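Local coordinates for gene 2 protein (Enterobacteria phage Sf6, PDB 5C12), which is the large terminase subunit of the phage's DNA-packaging machine, represented here by its metal-dependent nuclease domain; the whole protein probably also binds ATP, at residues Q171-L176 and T219-K224; R73-L78 and A86-S91. The protein carries 1 engineered substitution. All blocks are in the same frame, centred on the assembly; numbering follows the deposited sequence.

Overall arrangement
From the N terminus, the chain lays down strands 47-52, 61-67 and 70-77 of the central mixed sheet before entering helix 82-95. Contact 2 closes a short loop of seven residues, four of them the start of that helix, and packs the helix on the strand the chain has just left. The chain then adds strands 100-104 and 126-130 and enters helix 168-189. Contact 1 closes a longer, largely helical loop of 42 residues, tying this helix to the segment after helix 208-218. The two loops follow in series, neither nested nor crossed. The centres of contacts 1 and 2 lie 22 Å apart, on opposite sides of the chain's centre; contact 1 is the nearer to the bound magnesium.

Contact 1: residues Q171-L176 and T219-K224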
loop_
_atom_site.group_PDB
_atom_site.type_symbol
_atom_site.label_atom_id
_atom_site.label_comp_id
_atom_site.label_asym_id
_atom_site.label_seq_id
_atom_site.Cartn_x
_atom_site.Cartn_y
_atom_site.Cartn_z
ATOM N N GLN A 171 0.225 9.379 -5.646
ATOM C CA GLN A 171 0.457 9.991 -4.344
ATOM C C GLN A 171 0.840 8.960 -3.288
ATOM O O GLN A 171 1.818 9.131 -2.559
ATOM C CB GLN A 171 -0.794 10.734 -3.903
ATOM C CG GLN A 171 -0.734 11.347 -2.522
ATOM C CD GLN A 171 -2.007 12.071 -2.206
ATOM O OE1 GLN A 171 -3.086 11.668 -2.642
ATOM N NE2 GLN A 171 -1.892 13.153 -1.463
ATOM N N PHE A 172 0.082 7.881 -3.203
ATOM C CA PHE A 172 0.338 6.927 -2.130
ATOM C C PHE A 172 1.456 5.962 -2.431
ATOM O O PHE A 172 2.133 5.538 -1.489
ATOM C CB PHE A 172 -0.962 6.302 -1.630
ATOM C CG PHE A 172 -1.807 7.313 -0.938
ATOM C CD1 PHE A 172 -1.408 7.807 0.292
ATOM C CD2 PHE A 172 -2.901 7.884 -1.559
ATOM C CE1 PHE A 172 -2.121 8.781 0.928
ATOM C CE2 PHE A 172 -3.629 8.876 -0.922
ATOM C CZ PHE A 172 -3.231 9.328 0.316
ATOM N N TYR A 173 1.724 5.640 -3.699
ATOM C CA TYR A 173 2.932 4.869 -4.000
ATOM C C TYR A 173 4.178 5.698 -3.670
ATOM O O TYR A 173 5.171 5.157 -3.179
ATOM C CB TYR A 173 2.980 4.376 -5.449
ATOM C CG TYR A 173 2.597 2.925 -5.613
ATOM C CD1 TYR A 173 3.334 1.936 -4.976
ATOM C CD2 TYR A 173 1.496 2.522 -6.381
ATOM C CE1 TYR A 173 3.017 0.645 -5.097
ATOM C CE2 TYR A 173 1.161 1.196 -6.505
ATOM C CZ TYR A 173 1.935 0.249 -5.848
ATOM O OH TYR A 173 1.624 -1.074 -5.930
ATOM N N TYR A 174 4.144 7.007 -3.902
ATOM C CA TYR A 174 5.286 7.845 -3.535
ATOM C C TYR A 174 5.367 8.067 -2.017
ATOM O O TYR A 174 6.457 8.272 -1.494
ATOM C CB TYR A 174 5.278 9.174 -4.301
ATOM C CG TYR A 174 5.964 9.051 -5.635
ATOM C CD1 TYR A 174 7.353 9.122 -5.722
ATOM C CD2 TYR A 174 5.246 8.803 -6.806
ATOM C CE1 TYR A 174 7.991 8.981 -6.940
ATOM C CE2 TYR A 174 5.889 8.666 -8.023
ATOM C CZ TYR A 174 7.260 8.751 -8.085
ATOM O OH TYR A 174 7.899 8.614 -9.301
ATOM N N ALA A 175 4.236 8.030 -1.313
ATOM C CA ALA A 175 4.266 8.065 0.141
ATOM C C ALA A 175 5.051 6.851 0.624
ATOM O O ALA A 175 5.891 6.952 1.528
ATOM C CB ALA A 175 2.839 8.052 0.724
ATOM N N LEU A 176 4.774 5.724 0.009
ATOM C CA LEU A 176 5.471 4.480 0.341
ATOM C C LEU A 176 6.959 4.617 -0.003
ATOM O O LEU A 176 7.837 4.307 0.816
ATOM C CB LEU A 176 4.832 3.329 -0.410
ATOM C CG LEU A 176 5.486 1.944 -0.344
ATOM C CD1 LEU A 176 5.605 1.540 1.115
ATOM C CD2 LEU A 176 4.661 0.945 -1.130
ATOM N N THR A 219 9.390 -3.591 -6.755
ATOM C CA THR A 219 10.443 -3.112 -7.629
ATOM C C THR A 219 10.037 -3.059 -9.091
ATOM O O THR A 219 10.840 -2.642 -9.933
ATOM C CB THR A 219 11.703 -3.966 -7.486
ATOM O OG1 THR A 219 11.380 -5.337 -7.747
ATOM C CG2 THR A 219 12.257 -3.812 -6.070
ATOM N N GLN A 220 8.791 -3.438 -9.381
ATOM C CA GLN A 220 8.252 -3.375 -10.737
ATOM C C GLN A 220 7.381 -2.140 -10.955
ATOM O O GLN A 220 7.043 -1.824 -12.095
ATOM C CB GLN A 220 7.409 -4.616 -11.035
ATOM C CG GLN A 220 8.154 -5.940 -10.905
ATOM C CD GLN A 220 8.836 -6.346 -12.176
ATOM O OE1 GLN A 220 9.649 -5.600 -12.727
ATOM N NE2 GLN A 220 8.501 -7.534 -12.666
ATOM N N ILE A 221 7.001 -1.460 -9.877
ATOM C CA ILE A 221 6.141 -0.274 -9.982
ATOM C C ILE A 221 6.946 0.827 -10.681
ATOM O O ILE A 221 8.074 1.137 -10.284
ATOM C CB ILE A 221 5.631 0.196 -8.621
ATOM C CG1 ILE A 221 4.860 -0.917 -7.905
ATOM C CG2 ILE A 221 4.753 1.437 -8.779
ATOM C CD1 ILE A 221 3.647 -1.430 -8.665
ATOM N N GLN A 222 6.383 1.391 -11.742
ATOM C CA GLN A 222 7.151 2.287 -12.603
ATOM C C GLN A 222 6.428 3.588 -12.917
ATOM O O GLN A 222 5.217 3.614 -13.109
ATOM C CB GLN A 222 7.483 1.606 -13.934
ATOM C CG GLN A 222 8.517 0.523 -13.836
ATOM C CD GLN A 222 8.693 -0.202 -15.139
ATOM O OE1 GLN A 222 8.839 -1.422 -15.161
ATOM N NE2 GLN A 222 8.686 0.544 -16.246
ATOM N N ARG A 223 7.212 4.648 -13.008
ATOM C CA ARG A 223 6.724 5.928 -13.482
ATOM C C ARG A 223 6.428 5.859 -14.979
ATOM O O ARG A 223 7.023 5.051 -15.703
ATOM C CB ARG A 223 7.788 6.982 -13.171
ATOM C CG ARG A 223 7.375 8.415 -13.355
ATOM C CD ARG A 223 8.494 9.358 -12.906
ATOM N NE ARG A 223 8.299 10.695 -13.448
ATOM C CZ ARG A 223 9.208 11.663 -13.416
ATOM N NH1 ARG A 223 10.394 11.453 -12.861
ATOM N NH2 ARG A 223 8.923 12.846 -13.941
ATOM N N LYS A 224 5.504 6.688 -15.457
ATOM C CA LYS A 224 5.282 6.813 -16.896
ATOM C C LYS A 224 5.242 8.286 -17.262
ATOM O O LYS A 224 4.941 9.123 -16.408
ATOM C CB LYS A 224 3.972 6.144 -17.326
ATOM C CG LYS A 224 2.747 6.919 -16.918
ATOM C CD LYS A 224 1.441 6.255 -17.326
ATOM C CE LYS A 224 1.229 6.328 -18.809
ATOM N NZ LYS A 224 -0.153 5.917 -19.150
#
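Tyr173 and Ile221 meet at about a right angle: the isoleucine's methyl CG2 sits squarely over one face of the phenol ring, a CH-pi contact with CG2 3.9 Å from the Tyr173 ring centroid and only 4° off its normal. The other branch of Ile221 works farther along the same ring. CG1, held beside the backbone N (chi1 -58°), carries Ile221 CD1 over the same face to the CZ-OH end, 3.7 Å from Tyr173 CZ and 3.4 Å from Tyr173 OH. One beta-branched side chain thus follows the phenol from its centre to its hydroxyl. That hydroxyl is hydrogen-bonded to Asp252 OD1, a carboxylate that binds magnesium in this crystal, so Ile221 packs on a second-shell residue of the nuclease metal site and probably helps fix its ring. Farther out, the Tyr174 hydroxyl touches the aliphatic part of Arg223, with OH 3.7 Å from Arg223 CD; ring and guanidinium planes stand 79° apart. Helix 168-189 meets here the loop that follows helix 208-218. Ala251 and Met255 of helix 249-256 also pack on Tyr173, while Ile221 and Arg223 are backbone hydrogen-bonded to Ile23 and Met21, at the start of the modelled chain.

Contact 2: residues R73-L78 and A86-S91; sequences RIAEGL and ADWATS
Strand 73-77 and helix 86-91 run nearly antiparallel, at 162°, with their axes 9.7 Å apart at closest approach, and the backbones come nearest where Gly77 faces Trp88. Across that gap reaches one side chain, the indole of Trp88. With CG anti to the backbone N (chi1 164°), it extends from the helix to the strand. Gly77 CA lies over one face, 3.6 Å from the centroid of the Trp88 six-membered ring and 14° off the normal, displaced toward the rim: a CH-pi contact made by the backbone itself. The absence of a side chain at Gly77 lets the ring come this close, and Gly77 N is 3.3 Å from Trp88 CH2. Ala75 O meets the ring at its edge, 3.6 Å from Trp88 CH2, while Glu76 O approaches Trp88 CZ2 obliquely at 3.4 Å. Ala75 CB adds an apolar touch, 3.7 Å from Trp88 CZ2. The carboxylate of Glu76 forms a salt bridge with Lys213. The contact packs the helix of a beta-alpha-beta crossover, from strand 70-77 to the parallel strand 100-104, onto its first strand, in a sheet consistent with the RNase H-like fold of terminase nucleases. Its chemistry is that of an aromatic ring laid against peptide backbone: van der Waals contact and CH-pi attraction, perhaps aided by Ala75 O at the weakly positive ring edge, join helix to sheet.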
loop_
_atom_site.group_PDB
_atom_site.type_symbol
_atom_site.label_atom_id
_atom_site.label_comp_id
_atom_site.label_asym_id
_atom_site.label_seq_id
_atom_site.Cartn_x
_atom_site.Cartn_y
_atom_site.Cartn_z
ATOM N N ARG A 73 1.516 -7.834 8.253
ATOM C CA ARG A 73 0.955 -8.904 7.444
ATOM C C ARG A 73 0.932 -8.532 5.983
ATOM O O ARG A 73 0.567 -7.407 5.619
ATOM C CB ARG A 73 -0.476 -9.293 7.881
ATOM C CG ARG A 73 -0.939 -10.611 7.269
ATOM C CD ARG A 73 -2.386 -10.940 7.494
ATOM N NE ARG A 73 -2.733 -10.982 8.905
ATOM C CZ ARG A 73 -2.675 -12.064 9.666
ATOM N NH1 ARG A 73 -2.247 -13.209 9.166
ATOM N NH2 ARG A 73 -3.039 -11.994 10.933
ATOM N N ILE A 74 1.349 -9.477 5.156
ATOM C CA ILE A 74 1.198 -9.425 3.701
ATOM C C ILE A 74 0.658 -10.762 3.234
ATOM O O ILE A 74 1.280 -11.819 3.437
ATOM C CB ILE A 74 2.555 -9.166 2.987
ATOM C CG1 ILE A 74 3.190 -7.824 3.405
ATOM C CG2 ILE A 74 2.401 -9.293 1.497
ATOM C CD1 ILE A 74 2.483 -6.551 2.948
ATOM N N ALA A 75 -0.538 -10.769 2.656
ATOM C CA ALA A 75 -1.214 -12.017 2.374
ATOM C C ALA A 75 -1.766 -12.015 0.976
ATOM O O ALA A 75 -2.199 -10.989 0.475
ATOM C CB ALA A 75 -2.364 -12.276 3.383
ATOM N N GLU A 76 -1.753 -13.186 0.370
ATOM C CA GLU A 76 -2.323 -13.418 -0.954
ATOM C C GLU A 76 -3.604 -14.248 -0.815
ATOM O O GLU A 76 -3.700 -15.178 0.004
ATOM C CB GLU A 76 -1.295 -14.113 -1.863
ATOM C CG GLU A 76 -0.805 -15.475 -1.341
ATOM C CD GLU A 76 0.303 -16.126 -2.174
ATOM O OE1 GLU A 76 0.853 -15.463 -3.081
ATOM O OE2 GLU A 76 0.588 -17.316 -1.914
ATOM N N GLY A 77 -4.597 -13.898 -1.621
ATOM C CA GLY A 77 -5.882 -14.560 -1.582
ATOM C C GLY A 77 -6.130 -15.269 -2.891
ATOM O O GLY A 77 -6.298 -14.629 -3.932
ATOM N N LEU A 78 -6.109 -16.599 -2.842
ATOM C CA LEU A 78 -6.082 -17.419 -4.032
ATOM C C LEU A 78 -7.383 -18.183 -4.257
ATOM O O LEU A 78 -7.999 -18.661 -3.308
ATOM C CB LEU A 78 -4.926 -18.413 -3.902
ATOM C CG LEU A 78 -3.569 -17.775 -3.571
ATOM C CD1 LEU A 78 -2.541 -18.888 -3.459
ATOM C CD2 LEU A 78 -3.188 -16.734 -4.627
ATOM N N ALA A 86 -13.428 -10.581 -0.448
ATOM C CA ALA A 86 -13.706 -9.541 0.529
ATOM C C ALA A 86 -13.968 -10.143 1.915
ATOM O O ALA A 86 -13.630 -9.546 2.924
ATOM C CB ALA A 86 -14.896 -8.687 0.069
ATOM N N ASP A 87 -14.582 -11.312 1.967
ATOM C CA ASP A 87 -14.773 -12.007 3.246
ATOM C C ASP A 87 -13.411 -12.333 3.853
ATOM O O ASP A 87 -13.154 -12.121 5.039
ATOM C CB ASP A 87 -15.540 -13.296 3.056
ATOM C CG ASP A 87 -15.833 -13.988 4.370
ATOM O OD1 ASP A 87 -16.316 -13.308 5.301
ATOM O OD2 ASP A 87 -15.577 -15.208 4.475
ATOM N N TRP A 88 -12.526 -12.849 3.016
ATOM C CA TRP A 88 -11.170 -13.170 3.445
ATOM C C TRP A 88 -10.442 -11.952 4.007
ATOM O O TRP A 88 -9.855 -11.994 5.098
ATOM C CB TRP A 88 -10.433 -13.786 2.255
ATOM C CG TRP A 88 -8.914 -13.827 2.391
ATOM C CD1 TRP A 88 -8.179 -14.686 3.168
ATOM C CD2 TRP A 88 -7.978 -13.022 1.686
ATOM N NE1 TRP A 88 -6.835 -14.427 3.003
ATOM C CE2 TRP A 88 -6.687 -13.427 2.091
ATOM C CE3 TRP A 88 -8.090 -11.979 0.760
ATOM C CZ2 TRP A 88 -5.537 -12.827 1.606
ATOM C CZ3 TRP A 88 -6.949 -11.392 0.290
ATOM C CH2 TRP A 88 -5.685 -11.808 0.725
ATOM N N ALA A 89 -10.466 -10.845 3.266
ATOM C CA ALA A 89 -9.703 -9.670 3.638
ATOM C C ALA A 89 -10.274 -8.976 4.862
ATOM O O ALA A 89 -9.537 -8.513 5.721
ATOM C CB ALA A 89 -9.663 -8.708 2.490
ATOM N N THR A 90 -11.600 -8.901 4.944
ATOM C CA THR A 90 -12.207 -8.273 6.109
ATOM C C THR A 90 -11.998 -9.123 7.355
ATOM O O THR A 90 -11.807 -8.597 8.446
ATOM C CB THR A 90 -13.720 -7.961 5.910
ATOM O OG1 THR A 90 -14.448 -9.140 5.552
ATOM C CG2 THR A 90 -13.890 -6.887 4.822
ATOM N N SER A 91 -12.028 -10.442 7.200
ATOM C CA SER A 91 -11.715 -11.319 8.324
ATOM C C SER A 91 -10.273 -11.128 8.783
ATOM O O SER A 91 -10.006 -11.098 9.978
ATOM C CB SER A 91 -11.985 -12.767 7.959
ATOM O OG SER A 91 -13.385 -12.991 7.931
#